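Local coordinates for hydrogenase expression/formation protein HypE (Desulfovibrio vulgaris subsp. vulgaris, PDB 2Z1U) that binds ATP and magnesium ions and takes part in hydrogenase maturation, probably in making the cyanide ligands of the nickel-iron centre, at residues R21-L26 / G128-V133; D61-P66 / M104-R109; A112-A117 / I143-I148. All blocks are in the same frame, centred on the assembly; numbering follows the deposited sequence.

How the contacts relate
The three contacts sample one alpha-beta domain at different depths. Contacts 2 and 3 share helix 104-121, its first turns in contact 2 and a later part in contact 3, while contacts 1 and 3 reach the same four-stranded sheet through strands 124-133 and 141-151. Contact 3 is core: a methionine meets apolar branches from the sheet. Contact 1 is also buried, but its chemistry is that of a ligand site, with ATP and magnesium supplying most of the interactions. Contact 2 lies nearer the surface and trades on a stacked arginine and phenylalanine. Contacts 1 and 2 touch directly, where Leu22 and Leu26 pack on Leu107.

Contact 1. Residues R21-L26 / G128-V133; sequences RLISDL and GDTKVV. With MG (magnesium ion), chain B; ATP (adenosine-5'-triphosphate), chain D.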
loop_
_atom_site.group_PDB
_atom_site.type_symbol
_atom_site.label_atom_id
_atom_site.label_comp_id
_atom_site.label_asym_id
_atom_site.label_seq_id
_atom_site.Cartn_x
_atom_site.Cartn_y
_atom_site.Cartn_z
ATOM N N ARG A 21 -15.986 -3.523 -13.906
ATOM C CA ARG A 21 -15.628 -4.417 -15.014
ATOM C C ARG A 21 -14.111 -4.676 -15.086
ATOM O O ARG A 21 -13.666 -5.825 -15.169
ATOM C CB ARG A 21 -16.143 -3.832 -16.330
ATOM C CG ARG A 21 -16.153 -4.805 -17.486
ATOM C CD ARG A 21 -17.215 -4.458 -18.562
ATOM N NE ARG A 21 -17.189 -3.065 -19.033
ATOM C CZ ARG A 21 -16.183 -2.490 -19.700
ATOM N NH1 ARG A 21 -15.062 -3.158 -19.969
ATOM N NH2 ARG A 21 -16.288 -1.221 -20.080
ATOM N N LEU A 22 -13.321 -3.606 -15.046
ATOM C CA LEU A 22 -11.861 -3.731 -15.037
ATOM C C LEU A 22 -11.415 -4.636 -13.882
ATOM O O LEU A 22 -10.621 -5.546 -14.078
ATOM C CB LEU A 22 -11.207 -2.363 -14.880
ATOM C CG LEU A 22 -9.918 -1.949 -15.600
ATOM C CD1 LEU A 22 -9.157 -0.994 -14.729
ATOM C CD2 LEU A 22 -9.014 -3.094 -16.093
ATOM N N ILE A 23 -11.943 -4.374 -12.683
ATOM C CA ILE A 23 -11.597 -5.143 -11.489
ATOM C C ILE A 23 -11.939 -6.632 -11.662
ATOM O O ILE A 23 -11.076 -7.480 -11.456
ATOM C CB ILE A 23 -12.255 -4.556 -10.212
ATOM C CG1 ILE A 23 -11.616 -3.211 -9.854
ATOM C CG2 ILE A 23 -12.132 -5.527 -9.040
ATOM C CD1 ILE A 23 -12.388 -2.434 -8.765
ATOM N N SER A 24 -13.175 -6.953 -12.055
ATOM C CA SER A 24 -13.548 -8.362 -12.255
ATOM C C SER A 24 -12.876 -9.034 -13.446
ATOM O O SER A 24 -12.375 -10.152 -13.329
ATOM C CB SER A 24 -15.074 -8.559 -12.310
ATOM O OG SER A 24 -15.615 -8.400 -10.993
ATOM N N ASP A 25 -12.860 -8.360 -14.590
ATOM C CA ASP A 25 -12.430 -9.004 -15.833
ATOM C C ASP A 25 -10.917 -9.061 -16.001
ATOM O O ASP A 25 -10.415 -9.895 -16.745
ATOM C CB ASP A 25 -13.067 -8.334 -17.052
ATOM C CG ASP A 25 -14.590 -8.446 -17.066
ATOM O OD1 ASP A 25 -15.185 -9.118 -16.187
ATOM O OD2 ASP A 25 -15.197 -7.844 -17.969
ATOM N N LEU A 26 -10.189 -8.173 -15.327
ATOM C CA LEU A 26 -8.736 -8.183 -15.446
ATOM C C LEU A 26 -8.047 -8.649 -14.175
ATOM O O LEU A 26 -7.388 -9.690 -14.176
ATOM C CB LEU A 26 -8.190 -6.813 -15.873
ATOM C CG LEU A 26 -6.660 -6.724 -16.029
ATOM C CD1 LEU A 26 -6.144 -7.645 -17.139
ATOM C CD2 LEU A 26 -6.227 -5.294 -16.273
ATOM N N GLY A 128 -7.220 -4.877 -3.153
ATOM C CA GLY A 128 -6.623 -3.950 -4.101
ATOM C C GLY A 128 -7.298 -2.593 -4.210
ATOM O O GLY A 128 -8.321 -2.319 -3.576
ATOM N N ASP A 129 -6.686 -1.738 -5.022
ATOM C CA ASP A 129 -7.250 -0.436 -5.340
ATOM C C ASP A 129 -6.756 -0.037 -6.711
ATOM O O ASP A 129 -5.665 -0.415 -7.104
ATOM C CB ASP A 129 -6.809 0.609 -4.308
ATOM C CG ASP A 129 -7.505 1.949 -4.506
ATOM O OD1 ASP A 129 -8.765 1.963 -4.535
ATOM O OD2 ASP A 129 -6.811 2.978 -4.620
ATOM N N THR A 130 -7.557 0.756 -7.411
ATOM C CA THR A 130 -7.255 1.195 -8.757
ATOM C C THR A 130 -7.688 2.657 -8.865
ATOM O O THR A 130 -8.888 2.982 -8.819
ATOM C CB THR A 130 -8.017 0.348 -9.819
ATOM O OG1 THR A 130 -7.829 -1.050 -9.537
ATOM C CG2 THR A 130 -7.503 0.672 -11.242
ATOM N N LYS A 131 -6.699 3.531 -9.001
ATOM C CA LYS A 131 -6.936 4.949 -9.196
ATOM C C LYS A 131 -6.424 5.277 -10.601
ATOM O O LYS A 131 -5.328 4.871 -10.978
ATOM C CB LYS A 131 -6.207 5.793 -8.121
ATOM C CG LYS A 131 -6.741 5.709 -6.654
ATOM C CD LYS A 131 -8.254 6.041 -6.555
ATOM C CE LYS A 131 -8.788 6.261 -5.145
ATOM N NZ LYS A 131 -8.649 5.109 -4.176
ATOM N N VAL A 132 -7.240 5.982 -11.376
ATOM C CA VAL A 132 -6.833 6.482 -12.688
ATOM C C VAL A 132 -6.819 8.005 -12.624
ATOM O O VAL A 132 -7.841 8.627 -12.337
ATOM C CB VAL A 132 -7.782 6.004 -13.825
ATOM C CG1 VAL A 132 -7.269 6.478 -15.195
ATOM C CG2 VAL A 132 -7.922 4.476 -13.818
ATOM N N VAL A 133 -5.663 8.606 -12.878
ATOM C CA VAL A 133 -5.529 10.072 -12.836
ATOM C C VAL A 133 -5.475 10.668 -14.263
ATOM O O VAL A 133 -5.086 9.967 -15.201
ATOM C CB VAL A 133 -4.288 10.500 -11.983
ATOM C CG1 VAL A 133 -4.501 10.142 -10.526
ATOM C CG2 VAL A 133 -3.009 9.852 -12.526
HETATM MG MG MG B . -10.263 1.591 -3.088
HETATM P PG ATP D . -12.735 3.673 -3.079
HETATM O O1G ATP D . -11.347 3.263 -3.605
HETATM O O2G ATP D . -13.583 4.276 -4.156
HETATM O O3G ATP D . -12.707 4.486 -1.793
HETATM P PB ATP D . -13.192 1.050 -1.897
HETATM O O1B ATP D . -11.679 1.174 -1.619
HETATM O O2B ATP D . -14.093 0.724 -0.746
HETATM O O3B ATP D . -13.610 2.369 -2.703
HETATM P PA ATP D . -12.694 -0.194 -4.410
HETATM O O1A ATP D . -13.704 0.388 -5.396
HETATM O O2A ATP D . -11.359 0.494 -4.475
HETATM O O3A ATP D . -13.370 -0.180 -2.919
HETATM O "O5'" ATP D . -12.552 -1.751 -4.565
HETATM C "C5'" ATP D . -13.672 -2.598 -4.861
HETATM C "C4'" ATP D . -13.181 -4.027 -4.763
HETATM O "O4'" ATP D . -12.268 -4.228 -5.861
HETATM C "C3'" ATP D . -12.400 -4.296 -3.488
HETATM O "O3'" ATP D . -12.715 -5.629 -3.042
HETATM C "C2'" ATP D . -10.928 -4.242 -3.909
HETATM O "O2'" ATP D . -10.157 -5.151 -3.122
HETATM C "C1'" ATP D . -10.981 -4.675 -5.388
HETATM N N9 ATP D . -9.938 -4.033 -6.233
HETATM C C8 ATP D . -9.918 -2.771 -6.689
HETATM N N7 ATP D . -8.815 -2.558 -7.443
HETATM C C5 ATP D . -8.116 -3.708 -7.420
HETATM C C6 ATP D . -6.838 -4.184 -8.001
HETATM N N6 ATP D . -6.083 -3.335 -8.733
HETATM N N1 ATP D . -6.478 -5.440 -7.759
HETATM C C2 ATP D . -7.199 -6.307 -7.021
HETATM N N3 ATP D . -8.382 -5.932 -6.477
HETATM C C4 ATP D . -8.858 -4.673 -6.653
HETATM O O HOH W 1 -9.448 -0.103 -2.506
#
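Leu22 and Ile23 of helix 17-31 converge on Thr130 of strand 124-133, and the two branches of the threonine answer them differently. Its methyl faces the leucine, with Leu22 CD1 4.2 Å from Thr130 CG2. Its hydroxyl swings beside the backbone N (chi1 -49°), which aims it past Ile23 at the adenine of ATP, where Thr130 OG1 donates a hydrogen bond to N7 at 2.8 Å. Ile23 lies over a face of the same base: CG1 stands over ATP C8, and Ile23 CD1 makes the short approach, 3.2 Å, from the rim side of that atom. CG2 and CD1 both also reach the ribose oxygen O4'.

The residues flanking Thr130 on the strand deal with the ribose and the phosphates. Gly128 N donates to ATP O2' at 2.9 Å, whereas Gly128 O accepts from a water that is itself a ligand of the magnesium ion. Asp129 points its CB away from the helix; its OD1 binds magnesium at 2.1 Å, while OD2 takes the salt bridge from Lys131 NZ, 2.8 Å away on the syn side, and a hydrogen bond from Ser57 N of the second subunit. Bends at chi2 and chi4 fold Lys131 back so that NZ also makes a weak bond to the gamma-phosphate oxygen O1G. Asp56 of the second subunit binds the same ion, and its Thr222 and Arg223 hydrogen-bond the nucleotide.

The nucleotide is thus read in two ways, the base by an apolar cover and one hydroxyl, the phosphates by a metal and charge. Lying between magnesium and Lys131, the Asp129 carboxylate, with the triphosphate, probably balances the positive charge gathered there.

Contact 2. Residues D61-P66 / M104-R109; sequences DPIFFP and MDILER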
loop_
_atom_site.group_PDB
_atom_site.type_symbol
_atom_site.label_atom_id
_atom_site.label_comp_id
_atom_site.label_asym_id
_atom_site.label_seq_id
_atom_site.Cartn_x
_atom_site.Cartn_y
_atom_site.Cartn_z
ATOM N N ASP A 61 11.279 3.010 -14.253
ATOM C CA ASP A 61 11.227 3.542 -15.597
ATOM C C ASP A 61 12.455 3.020 -16.316
ATOM O O ASP A 61 13.574 3.318 -15.889
ATOM C CB ASP A 61 11.218 5.070 -15.552
ATOM C CG ASP A 61 11.196 5.700 -16.933
ATOM O OD1 ASP A 61 11.918 6.702 -17.119
ATOM O OD2 ASP A 61 10.482 5.194 -17.828
ATOM N N PRO A 62 12.270 2.241 -17.410
ATOM C CA PRO A 62 11.017 1.864 -18.074
ATOM C C PRO A 62 10.230 0.769 -17.343
ATOM O O PRO A 62 10.750 0.134 -16.422
ATOM C CB PRO A 62 11.491 1.349 -19.437
ATOM C CG PRO A 62 12.837 0.784 -19.164
ATOM C CD PRO A 62 13.444 1.660 -18.098
ATOM N N ILE A 63 8.990 0.557 -17.776
ATOM C CA ILE A 63 8.082 -0.392 -17.138
ATOM C C ILE A 63 8.516 -1.814 -17.439
ATOM O O ILE A 63 8.405 -2.687 -16.577
ATOM C CB ILE A 63 6.615 -0.184 -17.621
ATOM C CG1 ILE A 63 6.094 1.184 -17.185
ATOM C CG2 ILE A 63 5.703 -1.307 -17.141
ATOM C CD1 ILE A 63 4.625 1.424 -17.560
ATOM N N PHE A 64 8.995 -2.024 -18.667
ATOM C CA PHE A 64 9.492 -3.322 -19.133
ATOM C C PHE A 64 10.997 -3.250 -19.408
ATOM O O PHE A 64 11.487 -2.272 -19.984
ATOM C CB PHE A 64 8.727 -3.793 -20.392
ATOM C CG PHE A 64 7.226 -3.951 -20.176
ATOM C CD1 PHE A 64 6.708 -5.084 -19.549
ATOM C CD2 PHE A 64 6.338 -2.963 -20.598
ATOM C CE1 PHE A 64 5.331 -5.224 -19.314
ATOM C CE2 PHE A 64 4.956 -3.094 -20.379
ATOM C CZ PHE A 64 4.454 -4.230 -19.734
ATOM N N PHE A 65 11.717 -4.291 -18.988
ATOM C CA PHE A 65 13.185 -4.383 -19.138
ATOM C C PHE A 65 13.579 -5.863 -19.197
ATOM O O PHE A 65 12.779 -6.711 -18.823
ATOM C CB PHE A 65 13.902 -3.663 -17.975
ATOM C CG PHE A 65 13.226 -3.836 -16.632
ATOM C CD1 PHE A 65 13.567 -4.898 -15.797
ATOM C CD2 PHE A 65 12.241 -2.940 -16.206
ATOM C CE1 PHE A 65 12.941 -5.060 -14.553
ATOM C CE2 PHE A 65 11.604 -3.103 -14.974
ATOM C CZ PHE A 65 11.958 -4.167 -14.146
ATOM N N PRO A 66 14.782 -6.191 -19.721
ATOM C CA PRO A 66 15.230 -7.583 -19.655
ATOM C C PRO A 66 15.149 -8.150 -18.235
ATOM O O PRO A 66 15.677 -7.545 -17.298
ATOM C CB PRO A 66 16.685 -7.493 -20.121
ATOM C CG PRO A 66 16.666 -6.363 -21.089
ATOM C CD PRO A 66 15.748 -5.353 -20.456
ATOM N N MET A 104 -3.832 -0.257 -22.786
ATOM C CA MET A 104 -4.425 -1.287 -21.936
ATOM C C MET A 104 -3.661 -2.605 -21.940
ATOM O O MET A 104 -3.733 -3.362 -20.972
ATOM C CB MET A 104 -5.866 -1.563 -22.354
ATOM C CG MET A 104 -6.889 -0.548 -21.883
ATOM S SD MET A 104 -7.321 -0.584 -20.139
ATOM C CE MET A 104 -7.275 -2.332 -19.713
ATOM N N ASP A 105 -2.964 -2.901 -23.039
ATOM C CA ASP A 105 -2.146 -4.110 -23.090
ATOM C C ASP A 105 -0.921 -4.020 -22.182
ATOM O O ASP A 105 -0.440 -5.041 -21.698
ATOM C CB ASP A 105 -1.728 -4.476 -24.514
ATOM C CG ASP A 105 -1.156 -5.892 -24.602
ATOM O OD1 ASP A 105 -0.012 -6.047 -25.086
ATOM O OD2 ASP A 105 -1.847 -6.848 -24.164
ATOM N N ILE A 106 -0.420 -2.804 -21.965
ATOM C CA ILE A 106 0.630 -2.568 -20.966
ATOM C C ILE A 106 0.119 -3.017 -19.592
ATOM O O ILE A 106 0.769 -3.802 -18.909
ATOM C CB ILE A 106 1.098 -1.085 -20.940
ATOM C CG1 ILE A 106 1.839 -0.741 -22.238
ATOM C CG2 ILE A 106 1.970 -0.808 -19.700
ATOM C CD1 ILE A 106 2.370 0.683 -22.311
ATOM N N LEU A 107 -1.070 -2.546 -19.222
ATOM C CA LEU A 107 -1.698 -2.914 -17.954
ATOM C C LEU A 107 -1.894 -4.428 -17.810
ATOM O O LEU A 107 -1.536 -4.997 -16.780
ATOM C CB LEU A 107 -3.029 -2.175 -17.775
ATOM C CG LEU A 107 -3.823 -2.449 -16.495
ATOM C CD1 LEU A 107 -3.061 -2.038 -15.233
ATOM C CD2 LEU A 107 -5.170 -1.737 -16.566
ATOM N N GLU A 108 -2.448 -5.069 -18.839
ATOM C CA GLU A 108 -2.669 -6.519 -18.821
ATOM C C GLU A 108 -1.371 -7.340 -18.712
ATOM O O GLU A 108 -1.331 -8.333 -17.987
ATOM C CB GLU A 108 -3.498 -6.979 -20.036
ATOM C CG GLU A 108 -3.690 -8.498 -20.094
ATOM C CD GLU A 108 -4.909 -8.939 -20.880
ATOM O OE1 GLU A 108 -4.986 -8.667 -22.102
ATOM O OE2 GLU A 108 -5.778 -9.591 -20.268
ATOM N N ARG A 109 -0.330 -6.936 -19.437
ATOM C CA ARG A 109 0.980 -7.574 -19.317
ATOM C C ARG A 109 1.541 -7.460 -17.895
ATOM O O ARG A 109 2.100 -8.420 -17.361
ATOM C CB ARG A 109 1.971 -6.964 -20.302
ATOM C CG ARG A 109 1.773 -7.410 -21.747
ATOM C CD ARG A 109 2.995 -7.029 -22.583
ATOM N NE ARG A 109 2.977 -5.617 -22.972
ATOM C CZ ARG A 109 4.052 -4.903 -23.304
ATOM N NH1 ARG A 109 5.271 -5.446 -23.293
ATOM N NH2 ARG A 109 3.905 -3.627 -23.645
#
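Arg109 lies along one face of the Phe64 ring, and its course can be traced outward from the helix. The first touch is Arg109 CB, 3.7 Å from Phe64 CZ at the rim. CG, anti to the carbonyl carbon, and CD carry the chain on, extended at chi2, without coming as close to the ring. A bend at chi3 (-80°) then turns the end of the chain over it, bringing NE near that same CZ. Arg109 NH2 is 3.5 Å from Phe64 CE2. Arg109 NH1 stands 3.6 Å above the Phe64 ring plane, over its centre. Guanidinium and ring are nearly parallel, their planes 12° apart, so this is both a flat stack and a cation-pi interaction, with Arg109 CZ 3.9 Å from the Phe64 centroid and 25° off the normal. Within the helix, a long salt bridge runs from Arg109 NE to Asp105 OD1, one turn back.

The rest of the ring is lined as well. Ile63 CG2 covers the opposite face toward the rim. At the edge, near the ring plane, the backbone oxygen Ile106 O lies 3.8 Å from Phe64 CZ, close to the positively polarised rim hydrogens. Ile106 CG2 completes the apolar side, 3.8 Å from Phe64 CE2 and 4.1 Å from Ile63 CD1, the two isoleucines crossing at about a right angle.

The contact joins the short strand 64-65 and the loop residue before it to the first turns of helix 104-121. Ile63 continues onto Ile70 of helix 70-83, while Phe65 turns to His177 of helix 176-184. On helix 104-121, Glu108 forms a salt bridge with Arg29 of helix 17-31, so the segment is flanked by other helices.

Contact 3. Residues A112-A117 / I143-I148; sequences ASMGKA and INTTGI
Met114 reaches from helix 104-121 to two side chains of strand 141-151, and its last two heavy atoms do the touching. The sulfur takes the isoleucine: Met114 SD is 4.0 Å from Ile143 CD1, the two chains sliding past each other in opposite directions. The terminal methyl serves both partners. Met114 CE lies 4.0 Å from Thr145 CG2, the methionine and threonine meeting tip to tip, and 4.2 Å from Ile143 CG2. This follows from the shape of the methionine, which runs extended through chi2 (179°) and folds only at chi3 (69°), turning CE from the sulfur's line toward the threonine.

Around this first shell stand groups that probably help to fix its orientation. Thr145 presents a methyl to the methionine, consistent with its hydroxyl being engaged elsewhere: OG1 sits between the backbone N and the carbonyl carbon (chi1 55°) and is hydrogen-bonded to Thr78 OG1 and Ala74 O of helix 70-83. The buried hydroxyl thus has two polar partners, and the carbon branch is left to face the apolar side. Phe96 of strand 87-99 packs on both Met114 and Ile143, Val75 and Phe31 also touch Met114, and Ile70 reaches Ile143. The surroundings of the methionine are therefore largely hydrocarbon.

Alternation along the strand separates two environments. Ile143 and Thr145 face the helices, whereas Asn144 and Thr146 meet the second subunit, Thr146 OG1 hydrogen-bonded to Thr146 OG1 of that subunit. Strand 141-151 runs between strands 50-58 and 87-99, antiparallel to each, and pairs through Thr145 with Asp56, a magnesium-binding residue of strand 50-58. Helices 104-121 and 70-83 share one face of the sheet, and Met114 packs between its helix and the sheet, beside Val75 of helix 70-83.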
loop_
_atom_site.group_PDB
_atom_site.type_symbol
_atom_site.label_atom_id
_atom_site.label_comp_id
_atom_site.label_asym_id
_atom_site.label_seq_id
_atom_site.Cartn_x
_atom_site.Cartn_y
_atom_site.Cartn_z
ATOM N N ALA A 112 -0.673 -9.633 -15.621
ATOM C CA ALA A 112 -0.244 -11.020 -15.886
ATOM C C ALA A 112 1.071 -11.383 -15.165
ATOM O O ALA A 112 1.176 -12.455 -14.559
ATOM C CB ALA A 112 -0.115 -11.268 -17.396
ATOM N N SER A 113 2.063 -10.497 -15.241
ATOM C CA SER A 113 3.304 -10.662 -14.496
ATOM C C SER A 113 3.098 -10.798 -12.990
ATOM O O SER A 113 3.724 -11.646 -12.363
ATOM C CB SER A 113 4.258 -9.492 -14.757
ATOM O OG SER A 113 4.888 -9.629 -16.016
ATOM N N MET A 114 2.248 -9.951 -12.408
ATOM C CA MET A 114 1.948 -10.036 -10.974
ATOM C C MET A 114 1.317 -11.356 -10.571
ATOM O O MET A 114 1.748 -11.962 -9.589
ATOM C CB MET A 114 1.092 -8.852 -10.496
ATOM C CG MET A 114 1.795 -7.529 -10.655
ATOM S SD MET A 114 0.859 -6.087 -10.156
ATOM C CE MET A 114 0.763 -6.274 -8.378
ATOM N N GLY A 115 0.305 -11.792 -11.337
ATOM C CA GLY A 115 -0.372 -13.067 -11.118
ATOM C C GLY A 115 0.612 -14.216 -11.097
ATOM O O GLY A 115 0.633 -15.000 -10.157
ATOM N N LYS A 116 1.435 -14.292 -12.139
ATOM C CA LYS A 116 2.476 -15.309 -12.276
ATOM C C LYS A 116 3.497 -15.295 -11.125
ATOM O O LYS A 116 3.877 -16.351 -10.592
ATOM C CB LYS A 116 3.205 -15.114 -13.610
ATOM C CG LYS A 116 4.013 -16.329 -14.075
ATOM C CD LYS A 116 5.202 -15.897 -14.932
ATOM C CE LYS A 116 6.043 -17.082 -15.393
ATOM N NZ LYS A 116 7.334 -16.595 -15.928
ATOM N N ALA A 117 3.956 -14.098 -10.758
ATOM C CA ALA A 117 4.932 -13.954 -9.691
ATOM C C ALA A 117 4.356 -14.392 -8.336
ATOM O O ALA A 117 5.022 -15.077 -7.550
ATOM C CB ALA A 117 5.459 -12.494 -9.624
ATOM N N ILE A 143 2.759 1.332 -8.779
ATOM C CA ILE A 143 2.070 0.283 -8.037
ATOM C C ILE A 143 2.608 0.293 -6.620
ATOM O O ILE A 143 3.832 0.327 -6.414
ATOM C CB ILE A 143 2.319 -1.134 -8.650
ATOM C CG1 ILE A 143 2.082 -1.145 -10.162
ATOM C CG2 ILE A 143 1.455 -2.202 -7.952
ATOM C CD1 ILE A 143 2.453 -2.500 -10.851
ATOM N N ASN A 144 1.701 0.278 -5.646
ATOM C CA ASN A 144 2.086 -0.047 -4.294
ATOM C C ASN A 144 1.660 -1.474 -3.972
ATOM O O ASN A 144 0.553 -1.915 -4.344
ATOM C CB ASN A 144 1.446 0.919 -3.292
ATOM C CG ASN A 144 1.806 0.570 -1.850
ATOM O OD1 ASN A 144 1.216 -0.334 -1.275
ATOM N ND2 ASN A 144 2.775 1.289 -1.271
ATOM N N THR A 145 2.531 -2.215 -3.288
ATOM C CA THR A 145 2.109 -3.493 -2.728
ATOM C C THR A 145 2.445 -3.559 -1.248
ATOM O O THR A 145 3.463 -3.031 -0.818
ATOM C CB THR A 145 2.699 -4.723 -3.465
ATOM O OG1 THR A 145 4.119 -4.649 -3.512
ATOM C CG2 THR A 145 2.120 -4.864 -4.904
ATOM N N THR A 146 1.569 -4.203 -0.479
ATOM C CA THR A 146 1.824 -4.411 0.942
ATOM C C THR A 146 1.745 -5.919 1.178
ATOM O O THR A 146 0.857 -6.599 0.650
ATOM C CB THR A 146 0.790 -3.639 1.794
ATOM O OG1 THR A 146 0.860 -2.253 1.439
ATOM C CG2 THR A 146 1.035 -3.785 3.293
ATOM N N GLY A 147 2.677 -6.425 1.968
ATOM C CA GLY A 147 2.754 -7.836 2.221
ATOM C C GLY A 147 2.538 -8.124 3.685
ATOM O O GLY A 147 2.966 -7.357 4.569
ATOM N N ILE A 148 1.902 -9.259 3.934
ATOM C CA ILE A 148 1.731 -9.755 5.280
ATOM C C ILE A 148 2.164 -11.223 5.349
ATOM O O ILE A 148 1.773 -12.044 4.511
ATOM C CB ILE A 148 0.268 -9.532 5.787
ATOM C CG1 ILE A 148 0.172 -9.767 7.293
ATOM C CG2 ILE A 148 -0.737 -10.391 5.034
ATOM C CD1 ILE A 148 0.358 -8.466 8.076
#